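Local coordinates for protein (hdlp (histone deacetylase-like protein)) (PDB 1C3P) that is a zinc-binding bacterial homologue of the histone deacetylases and probably acts as a deacetylase, with a suggested link to acetoin breakdown, at residues 228-233 with 362-367; 218-223 with 236-241; 23-28 with 333-338. All blocks are in the same frame, centred on the assembly; numbering follows the deposited sequence.

Contacts 1 and 2 are neighbours, their centres about 9 Å apart, and share helix 228-245: its first turns meet the C-terminal helix in contact 1, while residues 236-241 lie over the edge strand 217-222 in contact 2. They touch, with Val364 CG2 3.9 Å from Pro223 CD and Val364 CG1 4.2 Å from Leu222 CD2. Contact 3 joins two loops far from both, its centre about 31 Å from each, and lies on the opposite side of the chain's centre from contact 2. It alone approaches the zinc site: the side chain of Ile25 is about 10 Å from that of Asp258, a zinc ligand in another structure of this protein; no zinc is bound in this model.

Contact 1: residues 228-233 with 362-367; sequences DNEFLF and KEVKDT
Phe233 reaches the first turns of the C-terminal helix with one side of its ring, CD2 3.9 Å from Val364 CG1 and CE2 4.0 Å from Lys365 CA, both met obliquely. The next ring atom, CZ, reaches the aliphatic part of Lys365 at CG, also 4.0 Å away. CG of Phe233 stands opposite the backbone N (chi1 170°), which carries the ring across to the second helix, past Val364 running the other way. The lysine chain crosses the phenylalanine at about a right angle and runs on extended, carrying its ammonium group beyond the ring, which meets only the CG methylene of the side chain. Val364 serves two neighbours with its two methyls: CG1 goes to the ring, while CG2 lies 4.2 Å from Glu230 OE2. That carboxylate oxygen is engaged in a salt bridge with Arg361 NE, just before segment 362-367, and this charged link flanks the apolar patch.

The two helix segments run almost parallel, at 4°, with axes 10.5 Å apart, a spacing that side chains must fill. With Phe233 cut back to an alanine, Val364 CG1 and the Lys365 CG methylene would probably lose the ring that covers them, leaving a gap between the helices. The other side of helix 228-245 is packed by helix 272-286, where Phe231 and Leu232 meet Ala278, so helix 228-245 lies between helix 272-286 and the C-terminal helix. No hydrogen bond spans the two segments; they are joined by dispersion between ring, methyl and methylene, and the nearby Glu230-Arg361 pair supplies the polar, more directional tie.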
# COMPACT_ATOMS: atom_id res chain seq x y z
N ASP A 228 -14.65 -12.39 0.05
CA ASP A 228 -13.62 -12.75 1.02
C ASP A 228 -12.98 -14.10 0.83
O ASP A 228 -11.77 -14.24 0.98
CB ASP A 228 -14.17 -12.66 2.45
CG ASP A 228 -14.47 -11.24 2.87
OD1 ASP A 228 -13.96 -10.31 2.20
OD2 ASP A 228 -15.18 -11.06 3.88
N ASN A 229 -13.79 -15.12 0.54
CA ASN A 229 -13.27 -16.46 0.36
C ASN A 229 -12.36 -16.54 -0.85
O ASN A 229 -11.32 -17.20 -0.81
CB ASN A 229 -14.43 -17.44 0.25
CG ASN A 229 -15.13 -17.63 1.57
OD1 ASN A 229 -14.59 -18.26 2.47
ND2 ASN A 229 -16.32 -17.05 1.71
N GLU A 230 -12.73 -15.82 -1.90
CA GLU A 230 -11.91 -15.82 -3.10
C GLU A 230 -10.57 -15.13 -2.87
O GLU A 230 -9.53 -15.61 -3.32
CB GLU A 230 -12.67 -15.16 -4.25
CG GLU A 230 -13.97 -15.88 -4.59
CD GLU A 230 -14.73 -15.19 -5.70
OE1 GLU A 230 -14.81 -13.95 -5.65
OE2 GLU A 230 -15.26 -15.88 -6.59
N PHE A 231 -10.59 -14.00 -2.17
CA PHE A 231 -9.34 -13.29 -1.89
C PHE A 231 -8.41 -14.18 -1.05
O PHE A 231 -7.25 -14.39 -1.41
CB PHE A 231 -9.63 -11.99 -1.14
CG PHE A 231 -8.42 -11.11 -0.97
CD1 PHE A 231 -7.81 -10.50 -2.07
CD2 PHE A 231 -7.88 -10.88 0.29
CE1 PHE A 231 -6.69 -9.68 -1.91
CE2 PHE A 231 -6.76 -10.06 0.46
CZ PHE A 231 -6.17 -9.46 -0.65
N LEU A 232 -8.91 -14.71 0.06
CA LEU A 232 -8.07 -15.54 0.93
C LEU A 232 -7.61 -16.83 0.26
O LEU A 232 -6.51 -17.29 0.50
CB LEU A 232 -8.79 -15.83 2.24
CG LEU A 232 -9.11 -14.57 3.05
CD1 LEU A 232 -10.02 -14.95 4.21
CD2 LEU A 232 -7.85 -13.87 3.55
N PHE A 233 -8.46 -17.42 -0.57
CA PHE A 233 -8.09 -18.62 -1.31
C PHE A 233 -6.87 -18.29 -2.16
O PHE A 233 -5.86 -19.01 -2.16
CB PHE A 233 -9.22 -19.04 -2.25
CG PHE A 233 -8.84 -20.11 -3.24
CD1 PHE A 233 -8.94 -21.46 -2.90
CD2 PHE A 233 -8.43 -19.78 -4.52
CE1 PHE A 233 -8.65 -22.46 -3.82
CE2 PHE A 233 -8.12 -20.77 -5.47
CZ PHE A 233 -8.23 -22.11 -5.12
N LYS A 362 -14.86 -20.55 -10.44
CA LYS A 362 -13.95 -21.39 -11.22
C LYS A 362 -12.80 -20.57 -11.79
O LYS A 362 -11.67 -21.04 -11.84
CB LYS A 362 -14.70 -22.09 -12.37
CG LYS A 362 -15.66 -23.17 -11.92
CD LYS A 362 -16.67 -22.62 -10.92
CE LYS A 362 -17.42 -21.44 -11.51
NZ LYS A 362 -18.19 -20.76 -10.48
N GLU A 363 -13.10 -19.34 -12.23
CA GLU A 363 -12.09 -18.42 -12.77
C GLU A 363 -10.91 -18.28 -11.84
O GLU A 363 -9.74 -18.30 -12.26
CB GLU A 363 -12.62 -17.01 -12.90
CG GLU A 363 -13.71 -16.76 -13.85
CD GLU A 363 -14.16 -15.32 -13.73
OE1 GLU A 363 -13.28 -14.43 -13.81
OE2 GLU A 363 -15.38 -15.10 -13.56
N VAL A 364 -11.23 -18.05 -10.58
CA VAL A 364 -10.19 -17.87 -9.58
C VAL A 364 -9.38 -19.14 -9.40
O VAL A 364 -8.14 -19.10 -9.36
CB VAL A 364 -10.77 -17.43 -8.24
CG1 VAL A 364 -9.65 -17.31 -7.22
CG2 VAL A 364 -11.50 -16.08 -8.38
N LYS A 365 -10.06 -20.28 -9.32
CA LYS A 365 -9.34 -21.54 -9.17
C LYS A 365 -8.44 -21.77 -10.38
O LYS A 365 -7.30 -22.21 -10.24
CB LYS A 365 -10.33 -22.71 -9.02
CG LYS A 365 -11.18 -22.64 -7.76
CD LYS A 365 -12.05 -23.89 -7.61
CE LYS A 365 -12.89 -23.80 -6.34
NZ LYS A 365 -13.74 -25.01 -6.11
N ASP A 366 -8.95 -21.47 -11.57
CA ASP A 366 -8.14 -21.66 -12.77
C ASP A 366 -6.89 -20.77 -12.78
O ASP A 366 -5.81 -21.22 -13.16
CB ASP A 366 -8.95 -21.39 -14.06
CG ASP A 366 -10.10 -22.38 -14.24
OD1 ASP A 366 -10.02 -23.51 -13.71
OD2 ASP A 366 -11.07 -22.02 -14.94
N THR A 367 -7.03 -19.52 -12.36
CA THR A 367 -5.88 -18.61 -12.33
C THR A 367 -4.78 -19.17 -11.43
O THR A 367 -3.61 -19.22 -11.81
CB THR A 367 -6.32 -17.23 -11.85
OG1 THR A 367 -7.21 -16.66 -12.82
CG2 THR A 367 -5.12 -16.32 -11.67

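Contact 2: residues 218-223 with 236-241; sequences LNIPLP and EKSLEI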
# COMPACT_ATOMS: atom_id res chain seq x y z
N LEU A 218 5.33 -12.68 -9.58
CA LEU A 218 4.11 -13.46 -9.68
C LEU A 218 2.92 -12.54 -9.50
O LEU A 218 2.74 -11.96 -8.43
CB LEU A 218 4.06 -14.54 -8.59
CG LEU A 218 3.13 -15.74 -8.83
CD1 LEU A 218 2.90 -16.48 -7.52
CD2 LEU A 218 1.82 -15.30 -9.38
N ASN A 219 2.14 -12.39 -10.56
CA ASN A 219 0.93 -11.56 -10.52
C ASN A 219 -0.28 -12.48 -10.43
O ASN A 219 -0.37 -13.46 -11.17
CB ASN A 219 0.77 -10.70 -11.79
CG ASN A 219 1.82 -9.62 -11.90
OD1 ASN A 219 2.23 -9.03 -10.90
ND2 ASN A 219 2.23 -9.31 -13.14
N ILE A 220 -1.21 -12.16 -9.54
CA ILE A 220 -2.42 -12.97 -9.39
C ILE A 220 -3.58 -12.00 -9.73
O ILE A 220 -4.12 -11.32 -8.85
CB ILE A 220 -2.56 -13.47 -7.94
CG1 ILE A 220 -1.33 -14.31 -7.54
CG2 ILE A 220 -3.85 -14.25 -7.78
CD1 ILE A 220 -1.20 -15.67 -8.22
N PRO A 221 -3.99 -11.94 -11.01
CA PRO A 221 -5.08 -11.04 -11.40
C PRO A 221 -6.40 -11.65 -10.97
O PRO A 221 -6.63 -12.83 -11.20
CB PRO A 221 -4.94 -10.99 -12.94
CG PRO A 221 -3.58 -11.66 -13.22
CD PRO A 221 -3.56 -12.72 -12.17
N LEU A 222 -7.26 -10.84 -10.34
CA LEU A 222 -8.54 -11.31 -9.84
C LEU A 222 -9.74 -10.57 -10.44
O LEU A 222 -9.63 -9.40 -10.81
CB LEU A 222 -8.55 -11.21 -8.32
CG LEU A 222 -7.45 -12.13 -7.75
CD1 LEU A 222 -7.25 -11.84 -6.25
CD2 LEU A 222 -7.85 -13.58 -7.97
N PRO A 223 -10.89 -11.25 -10.54
CA PRO A 223 -12.13 -10.70 -11.11
C PRO A 223 -12.95 -9.71 -10.31
O PRO A 223 -12.76 -9.54 -9.11
CB PRO A 223 -12.95 -11.96 -11.40
CG PRO A 223 -12.61 -12.80 -10.19
CD PRO A 223 -11.08 -12.66 -10.16
N GLU A 236 -3.62 -17.67 0.03
CA GLU A 236 -3.02 -18.90 0.56
C GLU A 236 -2.31 -19.71 -0.52
O GLU A 236 -1.19 -20.19 -0.32
CB GLU A 236 -4.09 -19.78 1.21
CG GLU A 236 -4.89 -19.09 2.28
CD GLU A 236 -6.08 -19.91 2.75
OE1 GLU A 236 -6.97 -20.23 1.92
OE2 GLU A 236 -6.11 -20.23 3.95
N LYS A 237 -2.97 -19.86 -1.66
CA LYS A 237 -2.40 -20.62 -2.76
C LYS A 237 -1.18 -19.93 -3.37
O LYS A 237 -0.19 -20.59 -3.71
CB LYS A 237 -3.47 -20.86 -3.82
CG LYS A 237 -3.10 -21.86 -4.87
CD LYS A 237 -4.32 -22.67 -5.26
CE LYS A 237 -4.84 -23.44 -4.05
NZ LYS A 237 -6.05 -24.23 -4.37
N SER A 238 -1.22 -18.61 -3.52
CA SER A 238 -0.07 -17.94 -4.10
C SER A 238 1.12 -17.94 -3.13
O SER A 238 2.27 -18.06 -3.56
CB SER A 238 -0.43 -16.50 -4.53
OG SER A 238 -0.82 -15.69 -3.45
N LEU A 239 0.86 -17.83 -1.84
CA LEU A 239 1.96 -17.85 -0.88
C LEU A 239 2.66 -19.20 -0.93
O LEU A 239 3.87 -19.29 -0.75
CB LEU A 239 1.48 -17.57 0.55
CG LEU A 239 0.86 -16.20 0.84
CD1 LEU A 239 0.38 -16.17 2.29
CD2 LEU A 239 1.87 -15.08 0.62
N GLU A 240 1.90 -20.26 -1.19
CA GLU A 240 2.48 -21.59 -1.25
C GLU A 240 3.42 -21.69 -2.46
O GLU A 240 4.49 -22.30 -2.39
CB GLU A 240 1.37 -22.65 -1.31
CG GLU A 240 1.85 -24.09 -1.34
CD GLU A 240 0.74 -25.09 -1.03
OE1 GLU A 240 -0.29 -25.07 -1.73
OE2 GLU A 240 0.91 -25.89 -0.08
N ILE A 241 3.02 -21.06 -3.56
CA ILE A 241 3.82 -21.04 -4.77
C ILE A 241 5.14 -20.33 -4.50
O ILE A 241 6.21 -20.80 -4.90
CB ILE A 241 3.09 -20.32 -5.93
CG1 ILE A 241 1.86 -21.12 -6.34
CG2 ILE A 241 4.05 -20.12 -7.12
CD1 ILE A 241 1.02 -20.46 -7.43
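Leu218 and Ile220, on the edge strand, make the apolar contacts: Leu218 sends CD1 to the branch methyl of Ile241, CD1 to CG2 being 3.8 Å, and the two side chains cross at about a right angle. Two residues on, Ile220 meets the helix at Ser238: its CG1 is 3.8 Å from Ser238 CB and its CD1 3.9 Å from the same carbon. The ethyl arm of Ile220 is bent back at its end (chi2 -70°), which lets both carbons rest against the serine. Leu218 and Ile220 alternate with Asn219, whose side chain serves other partners, Gln176 and Phe204.

The polar part concerns Ser238. Its OG sits between the backbone N and the carbonyl carbon (chi1 63°) and bonds back to its own helix, to the carbonyl oxygens of Ala234 and Leu235. The serine can therefore offer its CB to the isoleucine while its buried hydroxyl is satisfied one turn back.

Backbone geometry sets the frame. Strand 218-222 and helix 236-241 run nearly antiparallel, at 166°, with axes 10.3 Å apart, and Ile220 and Ser238 have the nearest CA atoms, at 7.6 Å. This is the strand-to-helix half of a beta-alpha-beta unit in the parallel sheet: the chain leaves the edge strand 217-222 and returns through helix 228-245 toward strand 250-254. Ser238 also touches Leu188 and Leu190 of the adjoining strand 185-192, which extends the interface inward. With no hydrogen bond between the segments, the helix is held on the sheet here by a few methyl and methylene contacts, and the small serine allows close approach without leaving a buried hydroxyl unpaired.

Contact 3: residues 23-28 with 333-338; sequences LKIPRV and IDFEEF
Ile25 and Phe335 form one of two apolar pairs between these distant loops. Ile25 puts its branch methyl CG2 4.1 Å from Phe335 CD1, meeting the ring obliquely, and the two side chains lie side by side, pointing the same way. With CG2 opposite the carbonyl carbon and CG1 between the backbone N and the carbonyl carbon (chi1 55°), the ethyl arm of Ile25 leaves the methyl to meet the phenylalanine. Beside this pair, Pro26 CD rests 4.0 Å from Ile333 CG2 as the proline and isoleucine slide past each other in opposite directions.

Charge enters more loosely. Lys24 NZ is 5.5 Å from Glu336 OE1 and 6.4 Å from Asp334 OD1, near enough for a weak attraction at most. The ring of Phe335 has Glu337 OE1 in plane at its edge, and it also meets the imidazole of His298, the planes at about 75°.

Pro299, at the start of helix 299-314, touches Ile25, Ile333 and Phe335 and so links both loops. The first loop leads directly into helix 28-37, with Arg27 at its N-cap position, while the second follows helix 324-332; the contact thus ties these helix ends together around the beginning of helix 299-314.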
# COMPACT_ATOMS: atom_id res chain seq x y z
N LEU A 23 -6.92 11.29 -3.80
CA LEU A 23 -6.07 11.43 -2.61
C LEU A 23 -6.20 12.80 -1.94
O LEU A 23 -5.33 13.21 -1.15
CB LEU A 23 -4.61 11.13 -2.98
CG LEU A 23 -4.39 9.67 -3.39
CD1 LEU A 23 -2.94 9.45 -3.87
CD2 LEU A 23 -4.69 8.78 -2.19
N LYS A 24 -7.28 13.49 -2.26
CA LYS A 24 -7.61 14.79 -1.66
C LYS A 24 -7.88 14.57 -0.15
O LYS A 24 -7.55 15.41 0.69
CB LYS A 24 -8.88 15.33 -2.33
CG LYS A 24 -9.55 16.49 -1.62
CD LYS A 24 -11.07 16.28 -1.57
CE LYS A 24 -11.68 16.06 -2.95
NZ LYS A 24 -13.14 15.76 -2.91
N ILE A 25 -8.48 13.44 0.19
CA ILE A 25 -8.80 13.14 1.59
C ILE A 25 -7.60 12.91 2.50
O ILE A 25 -6.50 12.55 2.04
CB ILE A 25 -9.67 11.88 1.71
CG1 ILE A 25 -8.98 10.71 1.00
CG2 ILE A 25 -11.05 12.14 1.19
CD1 ILE A 25 -9.68 9.38 1.15
N PRO A 26 -7.77 13.15 3.81
CA PRO A 26 -6.72 12.96 4.81
C PRO A 26 -6.59 11.44 4.92
O PRO A 26 -7.59 10.74 4.71
CB PRO A 26 -7.35 13.56 6.08
CG PRO A 26 -8.37 14.55 5.52
CD PRO A 26 -8.98 13.68 4.46
N ARG A 27 -5.40 10.92 5.22
CA ARG A 27 -5.24 9.46 5.30
C ARG A 27 -4.39 9.00 6.48
O ARG A 27 -4.92 8.43 7.42
CB ARG A 27 -4.67 8.93 3.99
CG ARG A 27 -5.60 9.25 2.82
CD ARG A 27 -5.03 8.83 1.46
NE ARG A 27 -5.03 7.38 1.28
CZ ARG A 27 -3.96 6.60 1.38
NH1 ARG A 27 -2.77 7.11 1.67
NH2 ARG A 27 -4.08 5.29 1.18
N VAL A 28 -3.09 9.23 6.44
CA VAL A 28 -2.29 8.83 7.60
C VAL A 28 -2.60 9.77 8.76
O VAL A 28 -2.65 9.35 9.93
CB VAL A 28 -0.79 8.85 7.28
CG1 VAL A 28 0.02 8.55 8.54
CG2 VAL A 28 -0.50 7.80 6.20
N ILE A 333 -15.01 14.70 8.15
CA ILE A 333 -14.29 14.61 6.89
C ILE A 333 -15.24 14.89 5.72
O ILE A 333 -16.14 14.10 5.46
CB ILE A 333 -13.71 13.21 6.68
CG1 ILE A 333 -12.90 12.79 7.90
CG2 ILE A 333 -12.83 13.19 5.43
CD1 ILE A 333 -12.42 11.36 7.84
N ASP A 334 -15.06 16.00 5.02
CA ASP A 334 -15.94 16.24 3.89
C ASP A 334 -15.46 15.25 2.82
O ASP A 334 -14.45 15.47 2.16
CB ASP A 334 -15.85 17.68 3.38
CG ASP A 334 -14.45 18.09 2.99
OD1 ASP A 334 -14.31 19.15 2.35
OD2 ASP A 334 -13.50 17.37 3.34
N PHE A 335 -16.19 14.15 2.69
CA PHE A 335 -15.83 13.12 1.74
C PHE A 335 -16.77 12.97 0.55
O PHE A 335 -16.32 12.84 -0.59
CB PHE A 335 -15.70 11.78 2.47
CG PHE A 335 -15.68 10.60 1.54
CD1 PHE A 335 -14.72 10.51 0.53
CD2 PHE A 335 -16.65 9.62 1.63
CE1 PHE A 335 -14.74 9.45 -0.37
CE2 PHE A 335 -16.67 8.56 0.73
CZ PHE A 335 -15.72 8.48 -0.28
N GLU A 336 -18.07 12.97 0.81
CA GLU A 336 -19.05 12.81 -0.27
C GLU A 336 -18.87 11.46 -0.96
O GLU A 336 -17.88 11.23 -1.67
CB GLU A 336 -18.92 13.92 -1.30
CG GLU A 336 -19.83 13.71 -2.50
CD GLU A 336 -19.61 14.73 -3.59
OE1 GLU A 336 -18.47 14.82 -4.10
OE2 GLU A 336 -20.58 15.44 -3.94
N GLU A 337 -19.84 10.58 -0.77
CA GLU A 337 -19.80 9.25 -1.36
C GLU A 337 -19.94 9.34 -2.89
O GLU A 337 -20.70 10.17 -3.40
CB GLU A 337 -20.94 8.43 -0.75
CG GLU A 337 -20.70 6.93 -0.70
CD GLU A 337 -19.49 6.57 0.15
OE1 GLU A 337 -19.49 6.81 1.39
OE2 GLU A 337 -18.52 6.05 -0.43
N PHE A 338 -19.19 8.51 -3.61
CA PHE A 338 -19.26 8.51 -5.07
C PHE A 338 -20.70 8.32 -5.53
O PHE A 338 -21.23 9.12 -6.29
CB PHE A 338 -18.38 7.39 -5.65
CG PHE A 338 -18.46 7.30 -7.15
CD1 PHE A 338 -18.08 8.38 -7.93
CD2 PHE A 338 -18.95 6.15 -7.76
CE1 PHE A 338 -18.20 8.32 -9.31
CE2 PHE A 338 -19.06 6.09 -9.15
CZ PHE A 338 -18.69 7.18 -9.92